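Local coordinates for gamma-hexachlorocyclohexane dehydrochlorinase (Sphingomonas paucimobilis, PDB 3A76), which catalyses two successive 1,2-anti dehydrochlorinations that turn the pollutant gamma-hexachlorocyclohexane (lindane) into 1,3,4,6-tetrachloro-1,4-cyclohexadiene, at residues 36-41 against 133-137; 43-49 against 85-91; 59-65 against 147-152. All coordinates share one frame; numbering follows the deposited sequence.

Interaction 1: 36-41 against 133-137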
loop_
_atom_site.group_PDB
_atom_site.type_symbol
_atom_site.label_atom_id
_atom_site.label_comp_id
_atom_site.label_asym_id
_atom_site.label_seq_id
_atom_site.Cartn_x
_atom_site.Cartn_y
_atom_site.Cartn_z
ATOM N N LEU B 36 -11.072 -8.787 2.576
ATOM C CA LEU B 36 -11.169 -9.673 1.414
ATOM C C LEU B 36 -10.028 -9.400 0.451
ATOM O O LEU B 36 -9.330 -10.313 0.024
ATOM C CB LEU B 36 -12.522 -9.504 0.693
ATOM C CG LEU B 36 -13.793 -10.062 1.354
ATOM C CD1 LEU B 36 -14.989 -9.768 0.449
ATOM C CD2 LEU B 36 -13.656 -11.563 1.648
ATOM N N TYR B 37 -9.847 -8.125 0.125
ATOM C CA TYR B 37 -8.821 -7.669 -0.805
ATOM C C TYR B 37 -7.405 -8.088 -0.337
ATOM O O TYR B 37 -6.638 -8.658 -1.107
ATOM C CB TYR B 37 -8.965 -6.150 -0.953
ATOM C CG TYR B 37 -8.080 -5.486 -1.970
ATOM C CD1 TYR B 37 -6.857 -4.914 -1.588
ATOM C CD2 TYR B 37 -8.477 -5.383 -3.314
ATOM C CE1 TYR B 37 -6.057 -4.285 -2.521
ATOM C CE2 TYR B 37 -7.687 -4.774 -4.246
ATOM C CZ TYR B 37 -6.480 -4.216 -3.850
ATOM O OH TYR B 37 -5.677 -3.605 -4.781
ATOM N N SER B 38 -7.075 -7.828 0.919
ATOM C CA SER B 38 -5.782 -8.265 1.472
ATOM C C SER B 38 -5.635 -9.803 1.500
ATOM O O SER B 38 -4.674 -10.339 0.942
ATOM C CB SER B 38 -5.577 -7.668 2.861
ATOM O OG SER B 38 -5.605 -6.262 2.767
ATOM N N ASP B 39 -6.613 -10.502 2.104
ATOM C CA ASP B 39 -6.628 -11.991 2.161
ATOM C C ASP B 39 -6.279 -12.664 0.854
ATOM O O ASP B 39 -5.562 -13.660 0.839
ATOM C CB ASP B 39 -7.989 -12.524 2.589
ATOM C CG ASP B 39 -8.255 -12.340 4.056
ATOM O OD1 ASP B 39 -7.283 -12.185 4.815
ATOM O OD2 ASP B 39 -9.442 -12.347 4.447
ATOM N N LYS B 40 -6.793 -12.141 -0.255
ATOM C CA LYS B 40 -6.520 -12.789 -1.518
ATOM C C LYS B 40 -5.030 -12.794 -1.744
ATOM O O LYS B 40 -4.459 -13.821 -2.086
ATOM C CB LYS B 40 -7.225 -12.117 -2.707
ATOM C CG LYS B 40 -7.550 -13.140 -3.792
ATOM C CD LYS B 40 -7.355 -12.658 -5.195
ATOM C CE LYS B 40 -5.947 -12.976 -5.680
ATOM N NZ LYS B 40 -5.719 -12.388 -7.023
ATOM N N LEU B 41 -4.412 -11.630 -1.552
ATOM C CA LEU B 41 -2.983 -11.452 -1.777
ATOM C C LEU B 41 -2.138 -12.306 -0.813
ATOM O O LEU B 41 -1.239 -13.028 -1.236
ATOM C CB LEU B 41 -2.642 -9.966 -1.653
ATOM C CG LEU B 41 -2.746 -9.049 -2.882
ATOM C CD1 LEU B 41 -3.498 -9.622 -4.116
ATOM C CD2 LEU B 41 -3.242 -7.677 -2.475
ATOM N N PHE B 133 -6.865 -4.513 -10.474
ATOM C CA PHE B 133 -7.989 -5.368 -10.111
ATOM C C PHE B 133 -9.322 -4.650 -10.353
ATOM O O PHE B 133 -9.503 -3.506 -9.929
ATOM C CB PHE B 133 -7.886 -5.792 -8.638
ATOM C CG PHE B 133 -6.649 -6.602 -8.315
ATOM C CD1 PHE B 133 -5.890 -6.310 -7.188
ATOM C CD2 PHE B 133 -6.252 -7.657 -9.128
ATOM C CE1 PHE B 133 -4.758 -7.071 -6.872
ATOM C CE2 PHE B 133 -5.108 -8.418 -8.828
ATOM C CZ PHE B 133 -4.366 -8.125 -7.701
ATOM N N THR B 134 -10.240 -5.321 -11.057
ATOM C CA THR B 134 -11.610 -4.844 -11.220
ATOM C C THR B 134 -12.443 -5.912 -10.536
ATOM O O THR B 134 -12.455 -7.073 -10.953
ATOM C CB THR B 134 -12.014 -4.695 -12.708
ATOM O OG1 THR B 134 -10.961 -4.039 -13.428
ATOM C CG2 THR B 134 -13.318 -3.879 -12.867
ATOM N N ASP B 135 -13.100 -5.522 -9.453
ATOM C CA ASP B 135 -13.725 -6.472 -8.563
ATOM C C ASP B 135 -15.202 -6.173 -8.354
ATOM O O ASP B 135 -15.649 -5.020 -8.472
ATOM C CB ASP B 135 -13.029 -6.452 -7.188
ATOM C CG ASP B 135 -11.574 -6.895 -7.241
ATOM O OD1 ASP B 135 -10.791 -6.438 -6.376
ATOM O OD2 ASP B 135 -11.215 -7.706 -8.116
ATOM N N GLU B 136 -15.939 -7.232 -8.026
ATOM C CA GLU B 136 -17.296 -7.126 -7.526
ATOM C C GLU B 136 -17.360 -7.932 -6.261
ATOM O O GLU B 136 -16.828 -9.044 -6.210
ATOM C CB GLU B 136 -18.287 -7.703 -8.521
ATOM C CG GLU B 136 -18.451 -6.927 -9.815
ATOM C CD GLU B 136 -19.406 -7.640 -10.758
ATOM O OE1 GLU B 136 -19.267 -7.478 -11.983
ATOM O OE2 GLU B 136 -20.275 -8.397 -10.263
ATOM N N TYR B 137 -18.007 -7.366 -5.249
ATOM C CA TYR B 137 -18.221 -8.037 -3.967
ATOM C C TYR B 137 -19.717 -8.196 -3.684
ATOM O O TYR B 137 -20.529 -7.341 -4.042
ATOM C CB TYR B 137 -17.556 -7.264 -2.814
ATOM C CG TYR B 137 -16.090 -6.983 -3.030
ATOM C CD1 TYR B 137 -15.665 -5.802 -3.648
ATOM C CD2 TYR B 137 -15.126 -7.902 -2.628
ATOM C CE1 TYR B 137 -14.305 -5.535 -3.855
ATOM C CE2 TYR B 137 -13.770 -7.653 -2.833
ATOM C CZ TYR B 137 -13.360 -6.473 -3.445
ATOM O OH TYR B 137 -12.010 -6.247 -3.638
#
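Tyr-37 and Leu-36, on helix 22-45, meet Phe-133 and Tyr-137, on strand 125-140, in a wholly buried helix-on-sheet contact near the centre of the chain. The segment axes stay 11.9 Å apart at an angle of 121°, and no hydrogen bond crosses, so side chains alone fill the gap. Every second strand residue, Phe-133, Asp-135 and Tyr-137, starts its side chain toward the helix. With CG anti to the backbone N (chi1 -175°), the Tyr-37 ring extends from the flank of the helix into this row. Its OH reaches the edge of the Phe-133 ring, in the ring plane, 3.6 Å from Phe-133 CD1; the two rings pair obliquely, planes at 79° and centroids 6.0 Å apart. At the edge of the Tyr-37 ring itself, near its plane, Tyr-137 OH lies 3.7 Å from Tyr-37 CD2. Asp-135 OD1 also approaches in the Tyr-37 ring plane, 4.0 Å from Tyr-37 CD2; its charge is met by a salt bridge to Arg-149, while Tyr-37 OH has a weak hydrogen bond to Asp-113 O. At the start of the helical segment, Leu-36 and Tyr-137 run past each other in opposite directions, Leu-36 CD1 3.6 Å from Tyr-137 CD2. At its other end Leu-41 CD1 sits 4.0 Å from both CE1 and CZ of Phe-133. Leu-41 also packs on His-93, the inferred proton acceptor, and Phe-133 lies near a bound spermidine. A long N-terminal helix in the hollow of a curved sheet, with the inferred active site at one end of their interface, is characteristic of the cone-like alpha+beta barrel of SnoaL-like proteins.

Interaction 2: 43-49 against 85-91; sequences AVDKRQE and WPMFHEC
Arg-47 and Trp-85 carry most of this contact, and their principal interaction is of the CH-pi kind. The aliphatic part of Arg-47 runs across one face of the indole: Arg-47 CG lies 3.6 Å from the centroid of the five-membered ring of Trp-85, 16° off its normal. Extended from CG to NE, the arginine carries its guanidinium beyond the ring to a position over Trp-85 CB, tilted 19° from the indole plane.

Two direct hydrogen bonds cross the contact, one from each member of this pair. Trp-85 NE1 donates to Val-44 O at 2.7 Å, on a lone pair in the carbonyl plane, although the acceptor is tilted from the indole plane. Arg-47 NH1 donates to Phe-88 O at 2.7 Å; the oxygen is in the guanidinium plane, but the donor rises 51° above the carbonyl plane. Water 1 adds a bridge, donating to Asp-45 O at 2.6 Å and accepting from Cys-91 N.

Looser contacts finish the interface. Glu-49 CG meets the indole edge 3.7 Å from Trp-85 CZ3, its carboxylate bonded to Asn-81, and Asp-45 OD1, hydrogen-bonded to His-93 ND1 in the inferred active site, lies 3.6 Å from Cys-91 SG.

The last turn of helix 22-45 and the turn after it are thus joined to the passage from helix 72-87 into strand 88-102, with helix 49-53 packed on Ala-43 and Val-44.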
loop_
_atom_site.group_PDB
_atom_site.type_symbol
_atom_site.label_atom_id
_atom_site.label_comp_id
_atom_site.label_asym_id
_atom_site.label_seq_id
_atom_site.Cartn_x
_atom_site.Cartn_y
_atom_site.Cartn_z
ATOM N N ALA B 43 -3.019 -14.976 0.822
ATOM C CA ALA B 43 -3.240 -16.400 0.611
ATOM C C ALA B 43 -2.423 -16.892 -0.564
ATOM O O ALA B 43 -1.909 -18.011 -0.542
ATOM C CB ALA B 43 -4.719 -16.700 0.409
ATOM N N VAL B 44 -2.288 -16.053 -1.578
ATOM C CA VAL B 44 -1.480 -16.403 -2.737
ATOM C C VAL B 44 0.019 -16.409 -2.379
ATOM O O VAL B 44 0.759 -17.312 -2.771
ATOM C CB VAL B 44 -1.744 -15.440 -3.920
ATOM C CG1 VAL B 44 -0.620 -15.535 -4.940
ATOM C CG2 VAL B 44 -3.102 -15.724 -4.569
ATOM N N ASP B 45 0.441 -15.387 -1.636
ATOM C CA ASP B 45 1.851 -15.128 -1.356
ATOM C C ASP B 45 2.355 -16.068 -0.273
ATOM O O ASP B 45 3.478 -16.557 -0.357
ATOM C CB ASP B 45 2.047 -13.689 -0.874
ATOM C CG ASP B 45 1.706 -12.649 -1.932
ATOM O OD1 ASP B 45 1.788 -12.954 -3.138
ATOM O OD2 ASP B 45 1.382 -11.512 -1.538
ATOM N N LYS B 46 1.537 -16.265 0.758
ATOM C CA LYS B 46 1.873 -17.150 1.870
ATOM C C LYS B 46 1.431 -18.605 1.633
ATOM O O LYS B 46 1.707 -19.469 2.451
ATOM C CB LYS B 46 1.304 -16.607 3.190
ATOM C CG LYS B 46 2.140 -15.497 3.847
ATOM C CD LYS B 46 2.371 -14.305 2.914
ATOM C CE LYS B 46 2.780 -13.088 3.711
ATOM N NZ LYS B 46 3.205 -12.018 2.804
ATOM N N ARG B 47 0.793 -18.860 0.490
ATOM C CA ARG B 47 0.379 -20.209 0.035
ATOM C C ARG B 47 -0.541 -20.881 1.014
ATOM O O ARG B 47 -0.304 -22.002 1.455
ATOM C CB ARG B 47 1.580 -21.071 -0.379
ATOM C CG ARG B 47 2.382 -20.366 -1.443
ATOM C CD ARG B 47 3.382 -21.238 -2.153
ATOM N NE ARG B 47 4.104 -20.435 -3.134
ATOM C CZ ARG B 47 4.812 -20.941 -4.137
ATOM N NH1 ARG B 47 5.431 -20.140 -4.995
ATOM N NH2 ARG B 47 4.890 -22.256 -4.287
ATOM N N GLN B 48 -1.608 -20.153 1.342
ATOM C CA GLN B 48 -2.566 -20.543 2.351
ATOM C C GLN B 48 -3.873 -20.909 1.670
ATOM O O GLN B 48 -4.652 -20.039 1.260
ATOM C CB GLN B 48 -2.734 -19.427 3.391
ATOM C CG GLN B 48 -1.453 -19.195 4.174
ATOM C CD GLN B 48 -1.492 -18.035 5.152
ATOM O OE1 GLN B 48 -0.565 -17.872 5.939
ATOM N NE2 GLN B 48 -2.548 -17.232 5.115
ATOM N N GLU B 49 -4.087 -22.217 1.551
ATOM C CA GLU B 49 -5.193 -22.783 0.797
ATOM C C GLU B 49 -6.524 -22.474 1.421
ATOM O O GLU B 49 -7.476 -22.155 0.712
ATOM C CB GLU B 49 -5.027 -24.292 0.654
ATOM C CG GLU B 49 -4.019 -24.702 -0.385
ATOM C CD GLU B 49 -4.248 -26.127 -0.863
ATOM O OE1 GLU B 49 -4.719 -26.963 -0.048
ATOM O OE2 GLU B 49 -3.957 -26.405 -2.055
ATOM N N TRP B 85 1.311 -21.089 -7.876
ATOM C CA TRP B 85 2.375 -21.608 -7.036
ATOM C C TRP B 85 3.496 -22.269 -7.830
ATOM O O TRP B 85 4.649 -21.917 -7.632
ATOM C CB TRP B 85 1.827 -22.395 -5.833
ATOM C CG TRP B 85 0.943 -21.513 -4.968
ATOM C CD1 TRP B 85 1.068 -20.163 -4.795
ATOM C CD2 TRP B 85 -0.192 -21.906 -4.181
ATOM N NE1 TRP B 85 0.092 -19.694 -3.948
ATOM C CE2 TRP B 85 -0.696 -20.740 -3.557
ATOM C CE3 TRP B 85 -0.832 -23.130 -3.937
ATOM C CZ2 TRP B 85 -1.810 -20.759 -2.709
ATOM C CZ3 TRP B 85 -1.944 -23.147 -3.077
ATOM C CH2 TRP B 85 -2.415 -21.968 -2.481
ATOM N N PRO B 86 3.181 -23.175 -8.779
ATOM C CA PRO B 86 4.274 -23.708 -9.614
ATOM C C PRO B 86 5.040 -22.680 -10.450
ATOM O O PRO B 86 6.188 -22.923 -10.786
ATOM C CB PRO B 86 3.571 -24.712 -10.542
ATOM C CG PRO B 86 2.280 -25.026 -9.869
ATOM C CD PRO B 86 1.884 -23.787 -9.118
ATOM N N MET B 87 4.418 -21.550 -10.776
ATOM C CA MET B 87 5.036 -20.500 -11.612
ATOM C C MET B 87 6.207 -19.762 -10.936
ATOM O O MET B 87 7.167 -19.353 -11.599
ATOM C CB MET B 87 3.958 -19.490 -12.038
ATOM C CG MET B 87 4.404 -18.461 -13.065
ATOM S SD MET B 87 3.061 -17.368 -13.608
ATOM C CE MET B 87 2.309 -18.385 -14.885
ATOM N N PHE B 88 6.110 -19.592 -9.619
ATOM C CA PHE B 88 7.050 -18.780 -8.841
ATOM C C PHE B 88 7.720 -19.599 -7.744
ATOM O O PHE B 88 7.080 -20.465 -7.135
ATOM C CB PHE B 88 6.291 -17.673 -8.111
ATOM C CG PHE B 88 5.766 -16.575 -8.994
ATOM C CD1 PHE B 88 6.555 -15.464 -9.279
ATOM C CD2 PHE B 88 4.452 -16.612 -9.465
ATOM C CE1 PHE B 88 6.068 -14.435 -10.051
ATOM C CE2 PHE B 88 3.954 -15.580 -10.259
ATOM C CZ PHE B 88 4.761 -14.485 -10.550
ATOM N N HIS B 89 8.980 -19.304 -7.444
ATOM C CA HIS B 89 9.578 -19.848 -6.216
ATOM C C HIS B 89 8.916 -19.193 -5.010
ATOM O O HIS B 89 8.457 -19.868 -4.083
ATOM C CB HIS B 89 11.095 -19.678 -6.209
ATOM C CG HIS B 89 11.786 -20.615 -7.143
ATOM N ND1 HIS B 89 11.718 -21.988 -6.997
ATOM C CD2 HIS B 89 12.526 -20.385 -8.251
ATOM C CE1 HIS B 89 12.397 -22.559 -7.973
ATOM N NE2 HIS B 89 12.894 -21.611 -8.747
ATOM N N GLU B 90 8.863 -17.871 -5.055
ATOM C CA GLU B 90 7.981 -17.087 -4.215
ATOM C C GLU B 90 7.608 -15.796 -4.924
ATOM O O GLU B 90 8.202 -15.418 -5.938
ATOM C CB GLU B 90 8.563 -16.770 -2.810
ATOM C CG GLU B 90 10.091 -16.817 -2.541
ATOM C CD GLU B 90 10.992 -16.418 -3.692
ATOM O OE1 GLU B 90 10.763 -15.395 -4.344
ATOM O OE2 GLU B 90 11.976 -17.135 -3.933
ATOM N N CYS B 91 6.617 -15.116 -4.376
ATOM C CA CYS B 91 6.241 -13.814 -4.877
ATOM C C CYS B 91 5.644 -13.034 -3.729
ATOM O O CYS B 91 5.280 -13.610 -2.700
ATOM C CB CYS B 91 5.225 -13.942 -6.022
ATOM S SG CYS B 91 3.749 -14.762 -5.515
HETATM O O HOH W 1 5.296 -16.801 -2.135
#

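Interaction 3: 59-65 against 147-152; sequences DAEWTIE and SKRNAC
Strands 60-64 and 143-158 form a parallel pair within the mixed sheet of this SnoaL-like fold; here Glu-61, Trp-62, Thr-63 and Ile-64 lie beside Lys-148, Arg-149, Asn-150 and Ala-151. The segment axes run 4.8 Å apart at only 4°, and five backbone hydrogen bonds link them in the parallel ladder pattern. Glu-61 N donates to Ser-147 O, and Glu-61 O accepts from Arg-149 N, both at 3.1 Å. Thr-63 repeats the scheme: its N reaches Arg-149 O at 2.9 Å with a nearly straight N-H...O angle of 175°, and its O accepts from Ala-151 N. The ladder ends with Glu-65 N on Ala-151 O.

Strand 60-64 thereby lies between 143-158 and the antiparallel strand 68-71, while strand 125-140 flanks 143-158 on its other side. There Ser-147 and Lys-148 both face Glu-136, a classic beta bulge.

The sheet face bearing Trp-62, Ile-64, Arg-149 and Ala-151 is turned to the interior. Trp-62 and Arg-149 both have CG anti to the backbone N, which sets them side by side, Trp-62 CD1 3.7 Å from Arg-149 CG. The guanidinium travels on to a salt bridge with Asp-135 and a cation-pi contact with Phe-133, whereas the indole stacks on Trp-56. Next along, Ile-64 CG1 packs 3.9 Å from Ala-151 CB.

On the other face, Lys-148 bends at its last two torsions and brings NZ alongside Glu-61, though 4.1 Å from Glu-61 OE1 is beyond a salt bridge. Thr-63 OG1 is hydrogen-bonded to Thr-69. Past the strand end, the carboxylate of Glu-65 comes against Cys-152, its OE1 3.3 Å from Cys-152 CB, and Glu-65 and Ile-64 both touch the bound spermidine.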
loop_
_atom_site.group_PDB
_atom_site.type_symbol
_atom_site.label_atom_id
_atom_site.label_comp_id
_atom_site.label_asym_id
_atom_site.label_seq_id
_atom_site.Cartn_x
_atom_site.Cartn_y
_atom_site.Cartn_z
ATOM N N ASP B 59 -20.325 -19.322 -7.056
ATOM C CA ASP B 59 -20.515 -18.756 -8.389
ATOM C C ASP B 59 -19.544 -17.612 -8.712
ATOM O O ASP B 59 -19.585 -17.074 -9.818
ATOM C CB ASP B 59 -21.966 -18.275 -8.551
ATOM C CG ASP B 59 -22.428 -17.411 -7.385
ATOM O OD1 ASP B 59 -21.924 -16.270 -7.239
ATOM O OD2 ASP B 59 -23.296 -17.872 -6.607
ATOM N N ALA B 60 -18.686 -17.238 -7.756
ATOM C CA ALA B 60 -17.689 -16.172 -7.974
ATOM C C ALA B 60 -16.730 -16.560 -9.079
ATOM O O ALA B 60 -16.443 -17.743 -9.256
ATOM C CB ALA B 60 -16.928 -15.870 -6.702
ATOM N N GLU B 61 -16.249 -15.568 -9.827
ATOM C CA GLU B 61 -15.419 -15.813 -11.017
ATOM C C GLU B 61 -14.117 -15.004 -11.040
ATOM O O GLU B 61 -14.128 -13.764 -11.125
ATOM C CB GLU B 61 -16.222 -15.577 -12.305
ATOM C CG GLU B 61 -17.568 -16.293 -12.334
ATOM C CD GLU B 61 -17.885 -16.914 -13.682
ATOM O OE1 GLU B 61 -17.314 -16.466 -14.705
ATOM O OE2 GLU B 61 -18.715 -17.858 -13.713
ATOM N N TRP B 62 -13.000 -15.729 -10.976
ATOM C CA TRP B 62 -11.667 -15.138 -10.914
ATOM C C TRP B 62 -10.968 -15.267 -12.258
ATOM O O TRP B 62 -10.636 -16.357 -12.699
ATOM C CB TRP B 62 -10.853 -15.765 -9.760
ATOM C CG TRP B 62 -9.441 -15.220 -9.537
ATOM C CD1 TRP B 62 -8.929 -14.027 -9.971
ATOM C CD2 TRP B 62 -8.384 -15.855 -8.790
ATOM N NE1 TRP B 62 -7.629 -13.893 -9.562
ATOM C CE2 TRP B 62 -7.267 -14.998 -8.836
ATOM C CE3 TRP B 62 -8.280 -17.066 -8.086
ATOM C CZ2 TRP B 62 -6.049 -15.316 -8.215
ATOM C CZ3 TRP B 62 -7.073 -17.382 -7.466
ATOM C CH2 TRP B 62 -5.973 -16.509 -7.539
ATOM N N THR B 63 -10.755 -14.128 -12.904
ATOM C CA THR B 63 -10.082 -14.094 -14.185
ATOM C C THR B 63 -8.742 -13.379 -14.045
ATOM O O THR B 63 -8.630 -12.355 -13.363
ATOM C CB THR B 63 -10.939 -13.374 -15.252
ATOM O OG1 THR B 63 -12.205 -14.041 -15.393
ATOM C CG2 THR B 63 -10.232 -13.350 -16.587
ATOM N N ILE B 64 -7.728 -13.948 -14.685
ATOM C CA ILE B 64 -6.468 -13.274 -14.887
ATOM C C ILE B 64 -6.228 -13.285 -16.392
ATOM O O ILE B 64 -6.091 -14.355 -17.010
ATOM C CB ILE B 64 -5.312 -13.949 -14.096
ATOM C CG1 ILE B 64 -5.544 -13.827 -12.574
ATOM C CG2 ILE B 64 -3.969 -13.342 -14.498
ATOM C CD1 ILE B 64 -4.587 -14.684 -11.679
ATOM N N GLU B 65 -6.211 -12.097 -16.990
ATOM C CA GLU B 65 -5.962 -11.978 -18.418
ATOM C C GLU B 65 -4.650 -12.655 -18.791
ATOM O O GLU B 65 -3.633 -12.439 -18.138
ATOM C CB GLU B 65 -5.955 -10.515 -18.850
ATOM C CG GLU B 65 -7.325 -9.927 -19.044
ATOM C CD GLU B 65 -7.304 -8.411 -19.183
ATOM O OE1 GLU B 65 -7.958 -7.751 -18.352
ATOM O OE2 GLU B 65 -6.635 -7.878 -20.102
ATOM N N SER B 147 -17.493 -11.653 -5.664
ATOM C CA SER B 147 -18.385 -12.163 -6.693
ATOM C C SER B 147 -17.609 -12.268 -7.997
ATOM O O SER B 147 -17.875 -13.138 -8.832
ATOM C CB SER B 147 -19.573 -11.233 -6.883
ATOM O OG SER B 147 -20.022 -11.319 -8.229
ATOM N N LYS B 148 -16.654 -11.363 -8.179
ATOM C CA LYS B 148 -15.835 -11.368 -9.379
ATOM C C LYS B 148 -14.508 -10.690 -9.075
ATOM O O LYS B 148 -14.413 -9.875 -8.148
ATOM C CB LYS B 148 -16.558 -10.645 -10.528
ATOM C CG LYS B 148 -16.280 -11.207 -11.916
ATOM C CD LYS B 148 -17.292 -10.701 -12.966
ATOM C CE LYS B 148 -18.671 -11.395 -12.873
ATOM N NZ LYS B 148 -18.689 -12.804 -13.372
ATOM N N ARG B 149 -13.492 -11.058 -9.854
ATOM C CA ARG B 149 -12.233 -10.343 -9.907
ATOM C C ARG B 149 -11.703 -10.462 -11.308
ATOM O O ARG B 149 -11.574 -11.570 -11.822
ATOM C CB ARG B 149 -11.187 -10.906 -8.910
ATOM C CG ARG B 149 -9.726 -10.500 -9.250
ATOM C CD ARG B 149 -8.789 -10.436 -8.042
ATOM N NE ARG B 149 -9.037 -9.252 -7.223
ATOM C CZ ARG B 149 -8.329 -8.881 -6.153
ATOM N NH1 ARG B 149 -8.679 -7.777 -5.503
ATOM N NH2 ARG B 149 -7.283 -9.592 -5.720
ATOM N N ASN B 150 -11.403 -9.322 -11.926
ATOM C CA ASN B 150 -10.544 -9.321 -13.109
ATOM C C ASN B 150 -9.181 -8.703 -12.762
ATOM O O ASN B 150 -9.098 -7.643 -12.131
ATOM C CB ASN B 150 -11.215 -8.615 -14.303
ATOM C CG ASN B 150 -10.366 -8.644 -15.563
ATOM O OD1 ASN B 150 -9.531 -7.761 -15.783
ATOM N ND2 ASN B 150 -10.588 -9.653 -16.410
ATOM N N ALA B 151 -8.124 -9.392 -13.163
ATOM C CA ALA B 151 -6.778 -8.930 -12.958
ATOM C C ALA B 151 -6.205 -8.672 -14.325
ATOM O O ALA B 151 -6.146 -9.561 -15.162
ATOM C CB ALA B 151 -5.965 -9.974 -12.229
ATOM N N CYS B 152 -5.778 -7.435 -14.534
ATOM C CA CYS B 152 -5.246 -7.006 -15.805
ATOM C C CYS B 152 -3.840 -6.493 -15.543
ATOM O O CYS B 152 -3.659 -5.586 -14.729
ATOM C CB CYS B 152 -6.131 -5.886 -16.370
ATOM S SG CYS B 152 -5.486 -5.088 -17.852
#

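All three contacts reach the same mixed sheet; interactions 1 and 2 share helix 22-45. Interactions 1 and 3 are closest, centres about 9 Å apart, because strands 125-140 and 143-158 are sheet neighbours; Lys-40 packs on Trp-62 between them. The centre of interaction 2 lies about 16 Å from that of interaction 1 and about 18 Å from that of interaction 3, touching the latter through Val-44 and Trp-62. Along the chain, interaction 2 is nested within the loop closed by interaction 1, while interaction 3 crosses both. Interaction 1 thus ties the early helix to a late strand, and interaction 2 its end to mid-chain, beside the inferred active-site Asp-45 and His-93. Both also touch the second subunit.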